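Local atomic coordinates of PROBABLE CHAIN-FATTY-ACID-CoA LIGASE FADD13 (Mycobacterium tuberculosis, PDB entry 3T5B), a protein that belongs to the AMP-binding enzyme family of the ANL clan and is probably a ligase. Residues Glu242-Ile247 with Ala269-Tyr274; Glu296-Tyr301 with Gly310-Ser315. One frame throughout, in Å; residues are numbered along the deposited sequence.

Contact 1 (Glu242-Ile247 with Ala269-Tyr274)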
loop_
_atom_site.group_PDB
_atom_site.type_symbol
_atom_site.label_atom_id
_atom_site.label_comp_id
_atom_site.label_asym_id
_atom_site.label_seq_id
_atom_site.Cartn_x
_atom_site.Cartn_y
_atom_site.Cartn_z
ATOM N N GLU A 242 -13.478 19.898 -0.074
ATOM C CA GLU A 242 -12.536 20.948 -0.443
ATOM C C GLU A 242 -11.590 20.562 -1.578
ATOM O O GLU A 242 -11.368 21.349 -2.494
ATOM C CB GLU A 242 -11.711 21.391 0.767
ATOM C CG GLU A 242 -12.516 22.025 1.875
ATOM C CD GLU A 242 -11.644 22.806 2.833
ATOM O OE1 GLU A 242 -10.637 22.243 3.320
ATOM O OE2 GLU A 242 -11.966 23.985 3.097
ATOM N N GLU A 243 -11.021 19.362 -1.520
ATOM C CA GLU A 243 -10.106 18.941 -2.574
ATOM C C GLU A 243 -10.776 18.155 -3.705
ATOM O O GLU A 243 -10.115 17.474 -4.485
ATOM C CB GLU A 243 -8.950 18.138 -1.979
ATOM C CG GLU A 243 -7.964 18.980 -1.183
ATOM C CD GLU A 243 -7.416 20.146 -1.981
ATOM O OE1 GLU A 243 -7.324 20.032 -3.225
ATOM O OE2 GLU A 243 -7.060 21.173 -1.362
ATOM N N ARG A 244 -12.098 18.256 -3.779
ATOM C CA ARG A 244 -12.868 17.598 -4.826
ATOM C C ARG A 244 -12.533 16.127 -5.022
ATOM O O ARG A 244 -12.426 15.650 -6.157
ATOM C CB ARG A 244 -12.675 18.374 -6.132
ATOM C CG ARG A 244 -13.331 19.746 -6.081
ATOM C CD ARG A 244 -12.580 20.812 -6.864
ATOM N NE ARG A 244 -12.517 20.540 -8.295
ATOM C CZ ARG A 244 -13.561 20.202 -9.043
ATOM N NH1 ARG A 244 -14.762 20.079 -8.492
ATOM N NH2 ARG A 244 -13.409 20.016 -10.351
ATOM N N VAL A 245 -12.384 15.416 -3.905
ATOM C CA VAL A 245 -12.064 13.989 -3.911
ATOM C C VAL A 245 -13.102 13.169 -4.675
ATOM O O VAL A 245 -14.306 13.289 -4.442
ATOM C CB VAL A 245 -11.986 13.428 -2.483
ATOM C CG1 VAL A 245 -11.656 11.948 -2.527
ATOM C CG2 VAL A 245 -10.955 14.178 -1.690
ATOM N N CYS A 246 -12.614 12.324 -5.575
ATOM C CA CYS A 246 -13.459 11.477 -6.401
ATOM C C CYS A 246 -13.538 10.078 -5.832
ATOM O O CYS A 246 -14.549 9.402 -5.981
ATOM C CB CYS A 246 -12.883 11.371 -7.815
ATOM S SG CYS A 246 -12.571 12.932 -8.660
ATOM N N ILE A 247 -12.458 9.648 -5.185
ATOM C CA ILE A 247 -12.386 8.304 -4.634
ATOM C C ILE A 247 -11.744 8.281 -3.260
ATOM O O ILE A 247 -10.778 8.993 -3.008
ATOM C CB ILE A 247 -11.571 7.388 -5.580
ATOM C CG1 ILE A 247 -12.305 7.229 -6.906
ATOM C CG2 ILE A 247 -11.346 6.024 -4.947
ATOM C CD1 ILE A 247 -11.389 6.778 -8.044
ATOM N N ALA A 269 -21.146 16.744 -2.355
ATOM C CA ALA A 269 -19.861 16.368 -2.925
ATOM C C ALA A 269 -20.103 15.657 -4.251
ATOM O O ALA A 269 -19.918 14.445 -4.375
ATOM C CB ALA A 269 -19.115 15.463 -1.967
ATOM N N PRO A 270 -20.529 16.416 -5.264
ATOM C CA PRO A 270 -20.805 15.868 -6.592
ATOM C C PRO A 270 -19.634 15.105 -7.215
ATOM O O PRO A 270 -19.849 14.206 -8.031
ATOM C CB PRO A 270 -21.193 17.105 -7.398
ATOM C CG PRO A 270 -20.416 18.203 -6.729
ATOM C CD PRO A 270 -20.629 17.886 -5.273
ATOM N N ASP A 271 -18.406 15.454 -6.832
ATOM C CA ASP A 271 -17.218 14.792 -7.371
ATOM C C ASP A 271 -16.960 13.418 -6.775
ATOM O O ASP A 271 -16.406 12.547 -7.452
ATOM C CB ASP A 271 -15.963 15.635 -7.141
ATOM C CG ASP A 271 -16.022 16.970 -7.835
ATOM O OD1 ASP A 271 -16.269 16.994 -9.055
ATOM O OD2 ASP A 271 -15.809 17.998 -7.159
ATOM N N PHE A 272 -17.338 13.216 -5.512
ATOM C CA PHE A 272 -17.092 11.918 -4.889
ATOM C C PHE A 272 -17.922 10.802 -5.513
ATOM O O PHE A 272 -19.148 10.860 -5.530
ATOM C CB PHE A 272 -17.350 11.942 -3.383
ATOM C CG PHE A 272 -16.657 10.824 -2.659
ATOM C CD1 PHE A 272 -15.291 10.902 -2.388
ATOM C CD2 PHE A 272 -17.345 9.658 -2.323
ATOM C CE1 PHE A 272 -14.615 9.827 -1.789
ATOM C CE2 PHE A 272 -16.684 8.583 -1.728
ATOM C CZ PHE A 272 -15.313 8.666 -1.460
ATOM N N ARG A 273 -17.244 9.768 -5.996
ATOM C CA ARG A 273 -17.926 8.664 -6.663
ATOM C C ARG A 273 -18.115 7.367 -5.879
ATOM O O ARG A 273 -19.157 6.722 -5.997
ATOM C CB ARG A 273 -17.206 8.353 -7.979
ATOM C CG ARG A 273 -17.879 8.918 -9.214
ATOM C CD ARG A 273 -16.853 9.391 -10.231
ATOM N NE ARG A 273 -15.789 8.411 -10.442
ATOM C CZ ARG A 273 -14.540 8.741 -10.748
ATOM N NH1 ARG A 273 -14.213 10.021 -10.875
ATOM N NH2 ARG A 273 -13.620 7.802 -10.914
ATOM N N TYR A 274 -17.118 6.976 -5.092
ATOM C CA TYR A 274 -17.224 5.730 -4.346
ATOM C C TYR A 274 -16.084 5.492 -3.369
ATOM O O TYR A 274 -15.001 6.074 -3.495
ATOM C CB TYR A 274 -17.257 4.545 -5.312
ATOM C CG TYR A 274 -16.004 4.428 -6.154
ATOM C CD1 TYR A 274 -15.856 5.163 -7.324
ATOM C CD2 TYR A 274 -14.963 3.580 -5.774
ATOM C CE1 TYR A 274 -14.706 5.056 -8.101
ATOM C CE2 TYR A 274 -13.806 3.465 -6.545
ATOM C CZ TYR A 274 -13.686 4.201 -7.704
ATOM O OH TYR A 274 -12.557 4.084 -8.482
#
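Cys246 and Phe272 bring the two loop ends together, their CA atoms 4.0 Å apart, and from there the backbones run in nearly the same direction into the parallel beta bridge of Ile247 with Tyr274. One backbone bond ties the loops: Arg273 N donates to Cys246 O over 2.7 Å, nearly straight at 167°. The same Cys246 O lies over one face of the Phe272 ring, displaced toward its rim, while Val245 O comes to the ring edge at 3.3 Å from Phe272 CD1. Val245 CG1 also reaches that edge in the ring plane, 3.7 Å from Phe272 CE1, the two side chains running side by side. Farther along, with Tyr274 CG set between its backbone N and carbonyl carbon (chi1 61°), the ring is carried alongside Ile247, whose CG1 is 3.4 Å from Tyr274 CZ. Ile247 CG1 also sits over one face of the Arg273 guanidinium, whose NH1 forms a salt bridge with Asp198. At the outer end, Arg244, the C-prime residue of the Schellman motif ending helix 236-242, sends NH1 to Asp271 OD2 at 2.7 Å, with guanidinium and carboxylate planes 78° apart. Charge thus flanks the apolar packing of the buried Val245, Ile247, Phe272 and Tyr274: the Arg244-Asp271 ion pair, probably weakened by solvent, and the Arg273 guanidinium, held by Asp198.

Contact 2 (Glu296-Tyr301 with Gly310-Ser315); sequences EVVQGY and GTLLLS
Gln299 and Tyr301 pair with Leu313 and Thr311 as the two antiparallel hydrogen-bonded pairs of a short hairpin, with Gly300 and Leu312 as the non-hydrogen-bonded pair between them; the segment axes run at 152° to each other. The bonds differ in quality. Leu313 N reaches Gln299 O at 2.7 Å, approaching the oxygen almost end-on (C=O...N angle 164°), whereas the return bond from Gln299 N to Leu313 O is weak at 3.4 Å. In the other pair Thr311 N lies in the carbonyl plane of Tyr301 O, while Tyr301 N approaches Thr311 O from above its carbonyl plane. Past the weak bond a water bridges the strands, donating to Val297 O at 2.7 Å and to Leu313 O at 3.0 Å, so Leu313 O accepts both from it and from Gln299 N.

Gln299, Leu313, Tyr301 and Thr311 share one face. Gln299 CG packs against Leu313 CD2 at 3.8 Å, the two chains pointing the same way. With Tyr301 CG opposite its backbone N (chi1 162°), the ring is turned so that Thr311 OG1, 3.3 Å from Tyr301 CB, meets its edge near the plane. The polar ends of this pair bond farther out, Thr311 OG1 to Ala325 O and Tyr301 OH to Asp382. On the other face Leu312 CD1 bends back to Gln299 O, and Val298 CG1 meets Ser315 N at 3.4 Å where the second segment leaves the strand.

Backbone bonds from Val298 and Gly300 to strand 274-277 carry the pairing inward. The arrangement is a beta hairpin whose second strand, 310-313, forms an antiparallel edge on an otherwise largely parallel mixed sheet.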
loop_
_atom_site.group_PDB
_atom_site.type_symbol
_atom_site.label_atom_id
_atom_site.label_comp_id
_atom_site.label_asym_id
_atom_site.label_seq_id
_atom_site.Cartn_x
_atom_site.Cartn_y
_atom_site.Cartn_z
ATOM N N GLU A 296 -21.388 5.004 -4.250
ATOM C CA GLU A 296 -21.330 3.549 -4.211
ATOM C C GLU A 296 -20.095 3.033 -3.486
ATOM O O GLU A 296 -19.197 3.801 -3.133
ATOM C CB GLU A 296 -21.434 2.957 -5.623
ATOM C CG GLU A 296 -20.631 3.654 -6.694
ATOM C CD GLU A 296 -20.951 3.116 -8.081
ATOM O OE1 GLU A 296 -22.107 3.275 -8.522
ATOM O OE2 GLU A 296 -20.053 2.531 -8.725
ATOM N N VAL A 297 -20.068 1.730 -3.234
ATOM C CA VAL A 297 -18.949 1.120 -2.530
ATOM C C VAL A 297 -18.577 -0.227 -3.153
ATOM O O VAL A 297 -19.443 -1.002 -3.560
ATOM C CB VAL A 297 -19.294 0.897 -1.028
ATOM C CG1 VAL A 297 -18.073 0.406 -0.272
ATOM C CG2 VAL A 297 -19.803 2.184 -0.411
ATOM N N VAL A 298 -17.283 -0.494 -3.246
ATOM C CA VAL A 298 -16.817 -1.760 -3.780
ATOM C C VAL A 298 -15.909 -2.345 -2.719
ATOM O O VAL A 298 -15.129 -1.626 -2.095
ATOM C CB VAL A 298 -16.060 -1.573 -5.102
ATOM C CG1 VAL A 298 -17.042 -1.120 -6.182
ATOM C CG2 VAL A 298 -14.937 -0.560 -4.930
ATOM N N GLN A 299 -16.015 -3.647 -2.504
ATOM C CA GLN A 299 -15.218 -4.282 -1.468
ATOM C C GLN A 299 -14.317 -5.400 -1.949
ATOM O O GLN A 299 -14.660 -6.161 -2.851
ATOM C CB GLN A 299 -16.148 -4.783 -0.367
ATOM C CG GLN A 299 -17.523 -5.138 -0.886
ATOM C CD GLN A 299 -18.578 -5.119 0.202
ATOM O OE1 GLN A 299 -19.763 -4.933 -0.078
ATOM N NE2 GLN A 299 -18.156 -5.320 1.448
ATOM N N GLY A 300 -13.153 -5.501 -1.324
ATOM C CA GLY A 300 -12.227 -6.527 -1.723
ATOM C C GLY A 300 -11.543 -7.284 -0.611
ATOM O O GLY A 300 -11.535 -6.888 0.557
ATOM N N TYR A 301 -10.972 -8.408 -1.014
ATOM C CA TYR A 301 -10.230 -9.288 -0.136
ATOM C C TYR A 301 -8.804 -9.304 -0.695
ATOM O O TYR A 301 -8.600 -9.469 -1.899
ATOM C CB TYR A 301 -10.846 -10.687 -0.182
ATOM C CG TYR A 301 -9.958 -11.790 0.334
ATOM C CD1 TYR A 301 -9.655 -11.897 1.689
ATOM C CD2 TYR A 301 -9.445 -12.747 -0.537
ATOM C CE1 TYR A 301 -8.870 -12.938 2.164
ATOM C CE2 TYR A 301 -8.656 -13.791 -0.076
ATOM C CZ TYR A 301 -8.375 -13.885 1.270
ATOM O OH TYR A 301 -7.624 -14.941 1.720
ATOM N N GLY A 310 -6.377 -8.613 -5.172
ATOM C CA GLY A 310 -7.173 -9.792 -4.902
ATOM C C GLY A 310 -8.517 -9.809 -5.585
ATOM O O GLY A 310 -8.617 -9.531 -6.777
ATOM N N THR A 311 -9.550 -10.148 -4.824
ATOM C CA THR A 311 -10.905 -10.222 -5.344
ATOM C C THR A 311 -11.603 -8.910 -5.095
ATOM O O THR A 311 -11.205 -8.146 -4.224
ATOM C CB THR A 311 -11.724 -11.330 -4.642
ATOM O OG1 THR A 311 -11.893 -10.997 -3.256
ATOM C CG2 THR A 311 -11.007 -12.673 -4.746
ATOM N N LEU A 312 -12.656 -8.657 -5.860
ATOM C CA LEU A 312 -13.427 -7.435 -5.709
ATOM C C LEU A 312 -14.901 -7.705 -5.967
ATOM O O LEU A 312 -15.261 -8.383 -6.930
ATOM C CB LEU A 312 -12.930 -6.368 -6.683
ATOM C CG LEU A 312 -13.424 -4.950 -6.407
ATOM C CD1 LEU A 312 -12.982 -4.530 -5.014
ATOM C CD2 LEU A 312 -12.865 -3.996 -7.449
ATOM N N LEU A 313 -15.753 -7.194 -5.087
ATOM C CA LEU A 313 -17.194 -7.349 -5.242
ATOM C C LEU A 313 -17.631 -6.015 -5.831
ATOM O O LEU A 313 -17.572 -4.980 -5.159
ATOM C CB LEU A 313 -17.872 -7.574 -3.883
ATOM C CG LEU A 313 -19.392 -7.790 -3.885
ATOM C CD1 LEU A 313 -19.735 -9.165 -4.458
ATOM C CD2 LEU A 313 -19.927 -7.672 -2.463
ATOM N N LEU A 314 -18.041 -6.031 -7.091
ATOM C CA LEU A 314 -18.455 -4.797 -7.734
ATOM C C LEU A 314 -19.721 -4.215 -7.122
ATOM O O LEU A 314 -20.599 -4.945 -6.675
ATOM C CB LEU A 314 -18.623 -5.019 -9.237
ATOM C CG LEU A 314 -17.299 -4.922 -10.001
ATOM C CD1 LEU A 314 -16.824 -3.469 -10.001
ATOM C CD2 LEU A 314 -16.247 -5.818 -9.359
ATOM N N SER A 315 -19.789 -2.889 -7.096
ATOM C CA SER A 315 -20.918 -2.160 -6.532
ATOM C C SER A 315 -22.302 -2.728 -6.874
ATOM O O SER A 315 -23.178 -2.807 -6.010
ATOM C CB SER A 315 -20.844 -0.701 -6.976
ATOM O OG SER A 315 -21.866 0.058 -6.360
HETATM O O HOH W 1 -19.676 -3.645 -3.499
#

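From the N terminus, helix 236-242 leads into Glu242-Ile247, and contact 1 closes a loop through strand 247-250 and helix 252-258 when Ala269-Tyr274 returns alongside. The chain then runs along strand 274-277 and helix 284-291 before contact 2 folds strand 296-302 back on 310-313. The two closures are in series, neither nested nor crossing, with centres about 19 Å apart. They nonetheless belong to one mixed sheet, in the order 247-250, 274-277, 296-302, 310-313. Tyr274 touches contact 2 by packing, its CB 3.0 Å from Glu296 O. Contact 1 thus gathers strand entrances, while contact 2 finishes the same sheet at its antiparallel edge.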